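Local coordinates for invasion-associated protein (Mycobacterium tuberculosis, PDB 4LJ1) that probably binds peptidoglycan through a non-catalytic NlpC/p60 domain, and is thought to help stabilise the mycobacterial cell wall, at residues 69-74 / 87-92; 51-56 / 63-68; 107-112 / 118-123; 46-51 / 96-101. All blocks are in the same frame, centred on the assembly; numbering follows the deposited sequence.

Contact 1: 69-74 / 87-92; sequences QMYKVG and LIFYGP
M70 and Y71, neighbours on helix 67-73, meet F89 of strand 87-90 along adjoining parts of its ring. M70 comes first. Its CB reaches the rim of the F89 ring near the ring plane, 3.9 Å from F89 CE2. Beyond CB the chain runs out extended and away from the ring; M70 SD passes 4.5 Å from L87 CD1, a loose approach, and the thioether goes on toward S49 and I52 of helix 48-57. An unbranched, flexible side chain suits a place where two helices and a sheet converge.

Y71 meets one face of F89, with its ring edge and its CB. A chi1 of -174° sets CG anti to the backbone N, beside the carbonyl carbon, and brings the ring edge to the phenylalanine face. This is a T-shaped pair, with centroids 5.2 Å apart and planes at 71°; the nearest atoms are Y71 CD1 and F89 CD1, 3.6 Å apart. Y71 CB adds a CH-pi contact, 4.0 Å from the F89 centroid and almost straight above it. The Y71 ring also forms a cation-pi pair with K76.

All four touching residues are buried, so the helix is held to strand 87-90 by dispersion and by the weak electrostatics of C-H edges meeting a pi face, with no polar bond across the contact.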
loop_
_atom_site.group_PDB
_atom_site.type_symbol
_atom_site.label_atom_id
_atom_site.label_comp_id
_atom_site.label_asym_id
_atom_site.label_seq_id
_atom_site.Cartn_x
_atom_site.Cartn_y
_atom_site.Cartn_z
ATOM N N GLN A 69 -9.170 -0.518 7.716
ATOM C CA GLN A 69 -10.340 -0.960 6.957
ATOM C C GLN A 69 -9.909 -1.818 5.753
ATOM O O GLN A 69 -10.539 -2.834 5.447
ATOM C CB GLN A 69 -11.197 0.216 6.517
ATOM C CG GLN A 69 -12.516 -0.222 5.881
ATOM C CD GLN A 69 -13.500 -0.932 6.804
ATOM O OE1 GLN A 69 -13.417 -0.846 8.035
ATOM N NE2 GLN A 69 -14.456 -1.642 6.197
ATOM N N MET A 70 -8.843 -1.421 5.073
ATOM C CA MET A 70 -8.278 -2.258 4.025
ATOM C C MET A 70 -7.968 -3.665 4.546
ATOM O O MET A 70 -8.268 -4.673 3.902
ATOM C CB MET A 70 -6.965 -1.673 3.506
ATOM C CG MET A 70 -7.057 -0.343 2.747
ATOM S SD MET A 70 -5.375 0.163 2.275
ATOM C CE MET A 70 -5.682 1.790 1.605
ATOM N N TYR A 71 -7.373 -3.735 5.721
ATOM C CA TYR A 71 -7.031 -5.027 6.325
ATOM C C TYR A 71 -8.272 -5.869 6.689
ATOM O O TYR A 71 -8.345 -7.059 6.389
ATOM C CB TYR A 71 -6.185 -4.831 7.586
ATOM C CG TYR A 71 -5.682 -6.119 8.178
ATOM C CD1 TYR A 71 -4.606 -6.774 7.605
ATOM C CD2 TYR A 71 -6.289 -6.698 9.306
ATOM C CE1 TYR A 71 -4.106 -7.943 8.141
ATOM C CE2 TYR A 71 -5.796 -7.874 9.839
ATOM C CZ TYR A 71 -4.704 -8.493 9.241
ATOM O OH TYR A 71 -4.188 -9.656 9.744
ATOM N N LYS A 72 -9.213 -5.246 7.395
ATOM C CA LYS A 72 -10.433 -5.914 7.852
ATOM C C LYS A 72 -11.113 -6.653 6.729
ATOM O O LYS A 72 -11.528 -7.816 6.891
ATOM C CB LYS A 72 -11.397 -4.898 8.470
ATOM C CG LYS A 72 -12.673 -5.509 9.033
ATOM C CD LYS A 72 -13.539 -4.426 9.667
ATOM C CE LYS A 72 -14.820 -4.970 10.278
ATOM N NZ LYS A 72 -15.735 -3.877 10.715
ATOM N N VAL A 73 -11.263 -5.982 5.593
ATOM C CA VAL A 73 -12.083 -6.538 4.502
ATOM C C VAL A 73 -11.309 -7.424 3.526
ATOM O O VAL A 73 -11.924 -8.168 2.748
ATOM C CB VAL A 73 -12.823 -5.424 3.718
ATOM C CG1 VAL A 73 -13.721 -4.579 4.638
ATOM C CG2 VAL A 73 -11.854 -4.573 2.912
ATOM N N GLY A 74 -9.979 -7.356 3.544
ATOM C CA GLY A 74 -9.157 -8.007 2.522
ATOM C C GLY A 74 -8.987 -9.516 2.724
ATOM O O GLY A 74 -9.016 -10.022 3.856
ATOM N N LEU A 87 -0.717 -6.558 -0.212
ATOM C CA LEU A 87 -0.514 -5.451 0.734
ATOM C C LEU A 87 0.031 -5.971 2.058
ATOM O O LEU A 87 -0.459 -6.974 2.597
ATOM C CB LEU A 87 -1.851 -4.754 0.967
ATOM C CG LEU A 87 -2.509 -4.088 -0.246
ATOM C CD1 LEU A 87 -3.850 -3.497 0.164
ATOM C CD2 LEU A 87 -1.587 -3.028 -0.833
ATOM N N ILE A 88 1.056 -5.292 2.545
ATOM C CA ILE A 88 1.677 -5.523 3.844
ATOM C C ILE A 88 1.137 -4.479 4.814
ATOM O O ILE A 88 0.998 -3.311 4.444
ATOM C CB ILE A 88 3.206 -5.399 3.713
ATOM C CG1 ILE A 88 3.779 -6.534 2.861
ATOM C CG2 ILE A 88 3.879 -5.376 5.096
ATOM C CD1 ILE A 88 5.181 -6.274 2.358
ATOM N N PHE A 89 0.868 -4.885 6.038
ATOM C CA PHE A 89 0.360 -3.980 7.063
ATOM C C PHE A 89 1.247 -3.963 8.286
ATOM O O PHE A 89 1.970 -4.933 8.577
ATOM C CB PHE A 89 -1.065 -4.365 7.458
ATOM C CG PHE A 89 -2.053 -4.238 6.341
ATOM C CD1 PHE A 89 -2.203 -5.237 5.416
ATOM C CD2 PHE A 89 -2.815 -3.097 6.217
ATOM C CE1 PHE A 89 -3.093 -5.109 4.360
ATOM C CE2 PHE A 89 -3.715 -2.963 5.175
ATOM C CZ PHE A 89 -3.847 -3.967 4.240
ATOM N N TYR A 90 1.141 -2.861 9.019
ATOM C CA TYR A 90 1.730 -2.703 10.332
ATOM C C TYR A 90 0.646 -2.379 11.341
ATOM O O TYR A 90 -0.343 -1.715 11.033
ATOM C CB TYR A 90 2.845 -1.606 10.302
ATOM C CG TYR A 90 3.998 -2.076 9.451
ATOM C CD1 TYR A 90 5.007 -2.847 9.997
ATOM C CD2 TYR A 90 4.005 -1.901 8.078
ATOM C CE1 TYR A 90 6.026 -3.369 9.209
ATOM C CE2 TYR A 90 5.027 -2.412 7.292
ATOM C CZ TYR A 90 6.017 -3.176 7.863
ATOM O OH TYR A 90 7.005 -3.740 7.091
ATOM N N GLY A 91 0.874 -2.810 12.579
ATOM C CA GLY A 91 -0.021 -2.559 13.691
ATOM C C GLY A 91 -1.031 -3.652 13.929
ATOM O O GLY A 91 -1.274 -4.493 13.066
ATOM N N PRO A 92 -1.700 -3.612 15.085
ATOM C CA PRO A 92 -2.749 -4.584 15.359
ATOM C C PRO A 92 -3.887 -4.403 14.369
ATOM O O PRO A 92 -4.371 -3.289 14.165
ATOM C CB PRO A 92 -3.204 -4.268 16.784
ATOM C CG PRO A 92 -2.463 -3.082 17.216
ATOM C CD PRO A 92 -1.497 -2.655 16.176
#

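Contact 2: 51-56 / 63-68; sequences LIQYAY and LPRSSG
Q53 of helix 48-57 spends both ends of its amide on the chain at 63-65, and these two hydrogen bonds form the polar half of the contact. Q53 NE2 donates to L63 O at 2.9 Å, with an N-H...O angle of 144°. On the other side of the amide, Q53 OE1 accepts from R65 NH1 at 2.8 Å. That bond is bent, 136° at the hydrogen; the donor stands above the carbonyl plane, and the amide and guanidinium planes are nearly perpendicular (89°). A glutamine fits because one flat group offers a donor and an acceptor, and its chain, extended beyond CG, carries them clear of the helix. R65 does more than this: it also donates to G28 O and forms a salt bridge with D47.

A water bridges the two backbones, donating to Q53 O at 2.8 Å and accepting from L63 N at 3.1 Å.

The apolar half belongs to L63, whose two methyls meet I52 and Y56. L63 CD2 lies 3.5 Å from I52 CG2, and L63 CD1 lies 3.8 Å from Y56 CB; the leucine was modelled in two conformers, so these details are less certain than the polar bonds.

Two bonds from one amide fix its flip and rotation, tying the loop ahead of helix 67-73 to helix 48-57 by directional bonds, while L63 packs on I52 and Y56.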
loop_
_atom_site.group_PDB
_atom_site.type_symbol
_atom_site.label_atom_id
_atom_site.label_comp_id
_atom_site.label_asym_id
_atom_site.label_seq_id
_atom_site.Cartn_x
_atom_site.Cartn_y
_atom_site.Cartn_z
ATOM N N LEU A 51 -1.054 6.532 -1.249
ATOM C CA LEU A 51 -0.228 5.895 -2.270
ATOM C C LEU A 51 -0.874 4.589 -2.730
ATOM O O LEU A 51 -0.915 4.301 -3.936
ATOM C CB LEU A 51 1.172 5.628 -1.726
ATOM C CG LEU A 51 2.101 4.869 -2.675
ATOM C CD1 LEU A 51 2.432 5.695 -3.936
ATOM C CD2 LEU A 51 3.389 4.483 -1.948
ATOM N N ILE A 52 -1.327 3.778 -1.786
ATOM C CA ILE A 52 -1.956 2.495 -2.130
ATOM C C ILE A 52 -3.227 2.709 -2.937
ATOM O O ILE A 52 -3.477 2.002 -3.913
ATOM C CB ILE A 52 -2.235 1.656 -0.846
ATOM C CG1 ILE A 52 -0.972 1.209 -0.167
ATOM C CG2 ILE A 52 -3.141 0.488 -1.126
ATOM C CD1 ILE A 52 0.029 0.595 -1.064
ATOM N N GLN A 53 -4.028 3.695 -2.555
ATOM C CA GLN A 53 -5.233 4.016 -3.358
ATOM C C GLN A 53 -4.863 4.406 -4.783
ATOM O O GLN A 53 -5.487 3.947 -5.730
ATOM C CB GLN A 53 -6.042 5.147 -2.734
ATOM C CG GLN A 53 -6.813 4.795 -1.479
ATOM C CD GLN A 53 -7.701 5.940 -1.027
ATOM O OE1 GLN A 53 -7.377 7.108 -1.243
ATOM N NE2 GLN A 53 -8.852 5.622 -0.427
ATOM N N TYR A 54 -3.847 5.245 -4.919
ATOM C CA TYR A 54 -3.416 5.657 -6.251
ATOM C C TYR A 54 -2.996 4.446 -7.081
ATOM O O TYR A 54 -3.399 4.270 -8.236
ATOM C CB TYR A 54 -2.250 6.657 -6.151
ATOM C CG TYR A 54 -1.723 7.066 -7.511
ATOM C CD1 TYR A 54 -2.493 7.849 -8.360
ATOM C CD2 TYR A 54 -0.491 6.586 -7.990
ATOM C CE1 TYR A 54 -2.043 8.178 -9.628
ATOM C CE2 TYR A 54 -0.038 6.898 -9.269
ATOM C CZ TYR A 54 -0.818 7.708 -10.074
ATOM O OH TYR A 54 -0.394 8.034 -11.350
ATOM N N ALA A 55 -2.162 3.591 -6.501
ATOM C CA ALA A 55 -1.648 2.444 -7.233
ATOM C C ALA A 55 -2.796 1.544 -7.686
ATOM O O ALA A 55 -2.888 1.186 -8.877
ATOM C CB ALA A 55 -0.617 1.670 -6.399
ATOM N N TYR A 56 -3.665 1.166 -6.758
ATOM C CA TYR A 56 -4.720 0.192 -7.054
ATOM C C TYR A 56 -5.847 0.751 -7.918
ATOM O O TYR A 56 -6.594 -0.037 -8.505
ATOM C CB TYR A 56 -5.229 -0.530 -5.780
ATOM C CG TYR A 56 -4.543 -1.878 -5.642
ATOM C CD1 TYR A 56 -4.870 -2.900 -6.539
ATOM C CD2 TYR A 56 -3.540 -2.134 -4.700
ATOM C CE1 TYR A 56 -4.220 -4.122 -6.502
ATOM C CE2 TYR A 56 -2.882 -3.372 -4.663
ATOM C CZ TYR A 56 -3.236 -4.358 -5.561
ATOM O OH TYR A 56 -2.590 -5.582 -5.548
ATOM N N LEU A 63 -10.046 1.479 -3.141
ATOM C CA LEU A 63 -9.870 0.923 -1.805
ATOM C C LEU A 63 -10.331 1.896 -0.724
ATOM O O LEU A 63 -10.280 3.106 -0.919
ATOM C CB LEU A 63 -8.388 0.600 -1.571
ATOM C CG LEU A 63 -7.834 -0.702 -2.152
ATOM C CD1 LEU A 63 -8.313 -0.963 -3.566
ATOM C CD2 LEU A 63 -6.314 -0.747 -2.097
ATOM N N PRO A 64 -10.757 1.369 0.434
ATOM C CA PRO A 64 -11.065 2.283 1.535
ATOM C C PRO A 64 -9.803 2.986 2.008
ATOM O O PRO A 64 -8.717 2.489 1.806
ATOM C CB PRO A 64 -11.615 1.364 2.627
ATOM C CG PRO A 64 -11.056 0.023 2.317
ATOM C CD PRO A 64 -10.802 -0.045 0.841
ATOM N N ARG A 65 -9.946 4.131 2.649
ATOM C CA ARG A 65 -8.780 4.922 3.015
ATOM C C ARG A 65 -7.996 4.357 4.200
ATOM O O ARG A 65 -6.766 4.294 4.160
ATOM C CB ARG A 65 -9.185 6.357 3.312
ATOM C CG ARG A 65 -8.000 7.281 3.491
ATOM C CD ARG A 65 -7.338 7.557 2.174
ATOM N NE ARG A 65 -6.154 8.398 2.334
ATOM C CZ ARG A 65 -5.698 9.223 1.398
ATOM N NH1 ARG A 65 -6.258 9.269 0.196
ATOM N NH2 ARG A 65 -4.650 9.980 1.644
ATOM N N SER A 66 -8.649 3.998 5.276
ATOM C CA SER A 66 -7.824 3.632 6.405
ATOM C C SER A 66 -7.177 2.251 6.232
ATOM O O SER A 66 -7.788 1.317 5.694
ATOM C CB SER A 66 -8.564 3.743 7.704
ATOM O OG SER A 66 -9.247 2.588 8.006
ATOM N N SER A 67 -5.922 2.138 6.666
ATOM C CA SER A 67 -5.244 0.848 6.573
ATOM C C SER A 67 -5.999 -0.235 7.335
ATOM O O SER A 67 -6.078 -1.365 6.874
ATOM C CB SER A 67 -3.784 0.965 7.024
ATOM O OG SER A 67 -3.662 1.356 8.376
ATOM N N GLY A 68 -6.571 0.116 8.484
ATOM C CA GLY A 68 -7.325 -0.867 9.249
ATOM C C GLY A 68 -8.534 -1.382 8.495
ATOM O O GLY A 68 -8.886 -2.553 8.599
HETATM O O HOH W 1 -7.818 2.524 -5.082
#

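Contact 3: 107-112 / 118-123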
loop_
_atom_site.group_PDB
_atom_site.type_symbol
_atom_site.label_atom_id
_atom_site.label_comp_id
_atom_site.label_asym_id
_atom_site.label_seq_id
_atom_site.Cartn_x
_atom_site.Cartn_y
_atom_site.Cartn_z
ATOM N N MET A 107 9.374 -3.832 -0.571
ATOM C CA MET A 107 8.083 -3.182 -0.522
ATOM C C MET A 107 8.193 -1.734 -0.944
ATOM O O MET A 107 9.230 -1.114 -0.798
ATOM C CB MET A 107 7.481 -3.270 0.877
ATOM C CG MET A 107 8.234 -2.580 1.994
ATOM S SD MET A 107 7.478 -2.925 3.604
ATOM C CE MET A 107 8.545 -1.912 4.650
ATOM N N LEU A 108 7.087 -1.180 -1.429
ATOM C CA LEU A 108 6.948 0.241 -1.715
ATOM C C LEU A 108 6.172 0.852 -0.540
ATOM O O LEU A 108 5.054 0.437 -0.257
ATOM C CB LEU A 108 6.184 0.445 -3.028
ATOM C CG LEU A 108 6.071 1.890 -3.490
ATOM C CD1 LEU A 108 7.410 2.447 -3.927
ATOM C CD2 LEU A 108 5.028 2.023 -4.601
ATOM N N GLU A 109 6.801 1.816 0.123
ATOM C CA GLU A 109 6.254 2.447 1.296
ATOM C C GLU A 109 6.371 3.956 1.205
ATOM O O GLU A 109 7.019 4.492 0.312
ATOM C CB GLU A 109 6.983 1.961 2.556
ATOM C CG GLU A 109 8.435 2.378 2.586
ATOM C CD GLU A 109 9.071 2.167 3.926
ATOM O OE1 GLU A 109 8.347 1.907 4.911
ATOM O OE2 GLU A 109 10.279 2.362 4.013
ATOM N N VAL A 110 5.766 4.647 2.156
ATOM C CA VAL A 110 6.007 6.073 2.323
ATOM C C VAL A 110 6.783 6.262 3.610
ATOM O O VAL A 110 6.272 6.006 4.691
ATOM C CB VAL A 110 4.715 6.912 2.328
ATOM C CG1 VAL A 110 5.079 8.390 2.320
ATOM C CG2 VAL A 110 3.846 6.574 1.133
ATOM N N GLY A 111 8.049 6.641 3.467
ATOM C CA GLY A 111 8.879 7.108 4.576
ATOM C C GLY A 111 8.849 8.618 4.583
ATOM O O GLY A 111 7.784 9.203 4.562
ATOM N N ASP A 112 10.007 9.270 4.565
ATOM C CA ASP A 112 10.013 10.709 4.312
ATOM C C ASP A 112 9.571 11.030 2.872
ATOM O O ASP A 112 9.056 12.116 2.600
ATOM C CB ASP A 112 11.393 11.319 4.543
ATOM C CG ASP A 112 11.818 11.275 5.991
ATOM O OD1 ASP A 112 10.952 11.131 6.876
ATOM O OD2 ASP A 112 13.027 11.389 6.240
ATOM N N PRO A 118 13.557 -2.810 1.887
ATOM C CA PRO A 118 13.325 -4.206 2.256
ATOM C C PRO A 118 12.154 -4.312 3.231
ATOM O O PRO A 118 11.962 -3.441 4.074
ATOM C CB PRO A 118 14.646 -4.601 2.928
ATOM C CG PRO A 118 15.661 -3.703 2.323
ATOM C CD PRO A 118 14.957 -2.412 2.078
ATOM N N VAL A 119 11.377 -5.381 3.113
ATOM C CA VAL A 119 10.301 -5.621 4.051
ATOM C C VAL A 119 10.860 -5.717 5.476
ATOM O O VAL A 119 11.923 -6.345 5.693
ATOM C CB VAL A 119 9.553 -6.913 3.708
ATOM C CG1 VAL A 119 8.519 -7.252 4.774
ATOM C CG2 VAL A 119 8.925 -6.821 2.325
ATOM N N ARG A 120 10.178 -5.099 6.436
ATOM C CA ARG A 120 10.562 -5.156 7.844
ATOM C C ARG A 120 9.492 -5.961 8.584
ATOM O O ARG A 120 8.298 -5.697 8.457
ATOM C CB ARG A 120 10.577 -3.759 8.477
ATOM C CG ARG A 120 11.546 -2.705 7.931
ATOM C CD ARG A 120 11.145 -1.297 8.460
ATOM N NE ARG A 120 10.535 -0.386 7.473
ATOM C CZ ARG A 120 9.318 0.148 7.531
ATOM N NH1 ARG A 120 8.488 -0.131 8.524
ATOM N NH2 ARG A 120 8.926 0.952 6.583
ATOM N N THR A 121 9.883 -6.942 9.375
ATOM C CA THR A 121 8.858 -7.692 10.100
ATOM C C THR A 121 8.545 -7.059 11.463
ATOM O O THR A 121 7.543 -7.404 12.050
ATOM C CB THR A 121 9.226 -9.157 10.321
ATOM O OG1 THR A 121 10.499 -9.166 10.944
ATOM C CG2 THR A 121 9.260 -9.922 9.009
ATOM N N ASN A 122 9.342 -6.089 11.917
ATOM C CA ASN A 122 9.031 -5.408 13.174
ATOM C C ASN A 122 7.702 -4.676 13.086
ATOM O O ASN A 122 7.561 -3.748 12.293
ATOM C CB ASN A 122 10.109 -4.412 13.590
ATOM C CG ASN A 122 9.790 -3.745 14.917
ATOM O OD1 ASN A 122 9.619 -4.430 15.913
ATOM N ND2 ASN A 122 9.719 -2.411 14.940
ATOM N N GLY A 123 6.737 -5.107 13.903
ATOM C CA GLY A 123 5.426 -4.508 13.940
ATOM C C GLY A 123 4.499 -4.967 12.825
ATOM O O GLY A 123 3.356 -4.504 12.753
#
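M107 and V119 make the close-packed part of this contact, where strand 106-110 faces the loop that follows the last strand of its sheet. M107 CB lies 4.1 Å from V119 CG2, and M107 SD passes 3.9 Å from V119 CA. The methionine projects with CG between its backbone N and carbonyl carbon (chi1 63°) and is extended from there, a long slim chain that can run under the loop; I88 and Y90 of strand 87-90 border it too. V119, beta-branched and compact, fills its place beside the strand and also touches I88.

Farther out the contact becomes looser and more polar. In the conformer given for R120, one of two and doubtful in detail, a guanidinium face lies over M107 CE while E109 approaches at the guanidinium edge. The charges pair as a salt bridge, but the modelled separation of E109 OE1 and R120 NH2 is too short to be trusted. E109 OE2 has further partners in S117 and Q115.

Apolar packing of M107 on V119, with a backbone bond between V119 and G105, is therefore the firmer part. The exposed arginine, probably mobile, as its two conformers suggest, is likely to contribute a weaker, solvent-screened attraction to E109.

Contact 4: 46-51 / 96-101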
loop_
_atom_site.group_PDB
_atom_site.type_symbol
_atom_site.label_atom_id
_atom_site.label_comp_id
_atom_site.label_asym_id
_atom_site.label_seq_id
_atom_site.Cartn_x
_atom_site.Cartn_y
_atom_site.Cartn_z
ATOM N N PHE A 46 1.978 12.225 -0.519
ATOM C CA PHE A 46 1.167 11.044 -0.150
ATOM C C PHE A 46 1.364 10.686 1.312
ATOM O O PHE A 46 2.460 10.830 1.832
ATOM C CB PHE A 46 1.635 9.799 -0.925
ATOM C CG PHE A 46 1.207 9.745 -2.382
ATOM C CD1 PHE A 46 -0.112 9.453 -2.723
ATOM C CD2 PHE A 46 2.135 9.898 -3.386
ATOM C CE1 PHE A 46 -0.489 9.349 -4.041
ATOM C CE2 PHE A 46 1.742 9.789 -4.705
ATOM C CZ PHE A 46 0.435 9.501 -5.023
ATOM N N ASP A 47 0.301 10.143 1.905
ATOM C CA ASP A 47 0.489 9.248 3.034
ATOM C C ASP A 47 0.392 7.800 2.530
ATOM O O ASP A 47 0.187 7.548 1.339
ATOM C CB ASP A 47 -0.436 9.556 4.205
ATOM C CG ASP A 47 -1.896 9.310 3.939
ATOM O OD1 ASP A 47 -2.281 8.854 2.844
ATOM O OD2 ASP A 47 -2.696 9.633 4.844
ATOM N N ALA A 48 0.601 6.827 3.414
ATOM C CA ALA A 48 0.682 5.422 2.982
ATOM C C ALA A 48 -0.606 4.998 2.277
ATOM O O ALA A 48 -0.593 4.386 1.210
ATOM C CB ALA A 48 0.957 4.509 4.169
ATOM N N SER A 49 -1.745 5.342 2.869
ATOM C CA SER A 49 -3.059 5.014 2.322
ATOM C C SER A 49 -3.286 5.635 0.952
ATOM O O SER A 49 -3.829 5.019 0.029
ATOM C CB SER A 49 -4.150 5.459 3.307
ATOM O OG SER A 49 -4.159 4.498 4.355
ATOM N N GLY A 50 -2.898 6.892 0.825
ATOM C CA GLY A 50 -3.071 7.611 -0.414
ATOM C C GLY A 50 -2.285 6.957 -1.537
ATOM O O GLY A 50 -2.771 6.849 -2.666
ATOM N N LEU A 51 -1.054 6.532 -1.249
ATOM C CA LEU A 51 -0.228 5.895 -2.270
ATOM C C LEU A 51 -0.874 4.589 -2.730
ATOM O O LEU A 51 -0.915 4.301 -3.936
ATOM C CB LEU A 51 1.172 5.628 -1.726
ATOM C CG LEU A 51 2.101 4.869 -2.675
ATOM C CD1 LEU A 51 2.432 5.695 -3.936
ATOM C CD2 LEU A 51 3.389 4.483 -1.948
ATOM N N GLN A 96 -1.841 0.608 11.851
ATOM C CA GLN A 96 -0.744 1.614 11.822
ATOM C C GLN A 96 -0.427 2.092 10.416
ATOM O O GLN A 96 -0.386 3.288 10.174
ATOM C CB GLN A 96 0.524 1.114 12.529
ATOM C CG GLN A 96 1.679 2.102 12.500
ATOM C CD GLN A 96 2.909 1.619 13.240
ATOM O OE1 GLN A 96 3.045 0.452 13.582
ATOM N NE2 GLN A 96 3.825 2.539 13.481
ATOM N N SER A 97 -0.175 1.192 9.472
ATOM C CA SER A 97 0.227 1.581 8.122
ATOM C C SER A 97 0.033 0.436 7.144
ATOM O O SER A 97 -0.294 -0.691 7.529
ATOM C CB SER A 97 1.695 2.027 8.104
ATOM O OG SER A 97 1.935 2.810 6.944
ATOM N N VAL A 98 0.274 0.740 5.870
ATOM C CA VAL A 98 0.179 -0.197 4.753
ATOM C C VAL A 98 1.294 0.072 3.768
ATOM O O VAL A 98 1.712 1.235 3.621
ATOM C CB VAL A 98 -1.232 -0.121 4.096
ATOM C CG1 VAL A 98 -1.529 1.281 3.532
ATOM C CG2 VAL A 98 -1.422 -1.199 3.038
ATOM N N ALA A 99 1.753 -0.972 3.084
ATOM C CA ALA A 99 2.782 -0.889 2.063
ATOM C C ALA A 99 2.450 -1.885 0.965
ATOM O O ALA A 99 1.667 -2.798 1.181
ATOM C CB ALA A 99 4.162 -1.168 2.656
ATOM N N LEU A 100 3.042 -1.699 -0.207
ATOM C CA LEU A 100 2.777 -2.553 -1.361
ATOM C C LEU A 100 3.939 -3.539 -1.537
ATOM O O LEU A 100 5.089 -3.133 -1.740
ATOM C CB LEU A 100 2.644 -1.687 -2.610
ATOM C CG LEU A 100 2.319 -2.386 -3.940
ATOM C CD1 LEU A 100 0.960 -3.082 -3.894
ATOM C CD2 LEU A 100 2.390 -1.411 -5.093
ATOM N N TYR A 101 3.662 -4.847 -1.452
ATOM C CA TYR A 101 4.713 -5.835 -1.651
ATOM C C TYR A 101 5.096 -5.914 -3.118
ATOM O O TYR A 101 4.234 -6.022 -3.982
ATOM C CB TYR A 101 4.267 -7.213 -1.140
ATOM C CG TYR A 101 5.383 -8.253 -1.125
ATOM C CD1 TYR A 101 6.639 -7.941 -0.632
ATOM C CD2 TYR A 101 5.194 -9.526 -1.624
ATOM C CE1 TYR A 101 7.663 -8.854 -0.635
ATOM C CE2 TYR A 101 6.222 -10.462 -1.595
ATOM C CZ TYR A 101 7.465 -10.116 -1.112
ATOM O OH TYR A 101 8.534 -11.011 -1.097
HETATM O O HOH W 2 2.188 2.968 1.334
#
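The start of helix 48-57 facing a central strand is the core of the NlpC/p60 fold, where catalytic relatives carry the nucleophilic cysteine at the helix start and the histidine on the strand. A48 and S97 probably occupy those places here, consistent with a non-catalytic domain. A48 CB points at strand 97-103 and sits 3.4 Å from V98 O. S97 OG is also modelled 3.4 Å from A48 CB, though the serine has two conformers and this approach is doubtful. The small methyl lets helix and strand come close, with the CA atoms of A48 and V98 5.9 Å apart.

V98 supplies the apolar side: its CG1, held between the backbone N and the carbonyl carbon (chi1 61°), lies 4.1 Å from A48 CB and borders S49, whose hydroxyl is hydrogen-bonded to R65 O. A water joins the two backbones, donating to A48 O at 3.1 Å and to V98 O at 2.9 Å.

D47 is the N-cap: D47 OD1 accepts from G50 N at 2.9 Å (153°), securing the first turn. Q96 and S97 face Y90 together in a classic beta bulge at the strand's beginning.

With a methyl at the helix start, the meeting point of helix and strand has no thiol nucleophile, and what spans it is van der Waals contact and one bridging water.

In the fold
Contacts 1 and 4 set the two helices against the four-stranded sheet, contact 2 ties helix 48-57 to the chain leading into helix 67-73, and contact 3 lies at the far side of that sheet. Contacts 2 and 4 are closest, with centres about 7 Å apart: both use helix 48-57, and R65 NH2 of contact 2 makes a 2.9 Å salt bridge with D47 OD1, the cap of contact 4. Helix 67-73 carries contact 2 into contact 1. Contact 1 joins contact 4 through neighbouring strands, I88 O to A99 N at 2.8 Å, and contact 3 joins contact 4 through L108 N and L100 O, also 2.8 Å apart. The degenerate catalytic site probably lies at contact 4, near the chain centre.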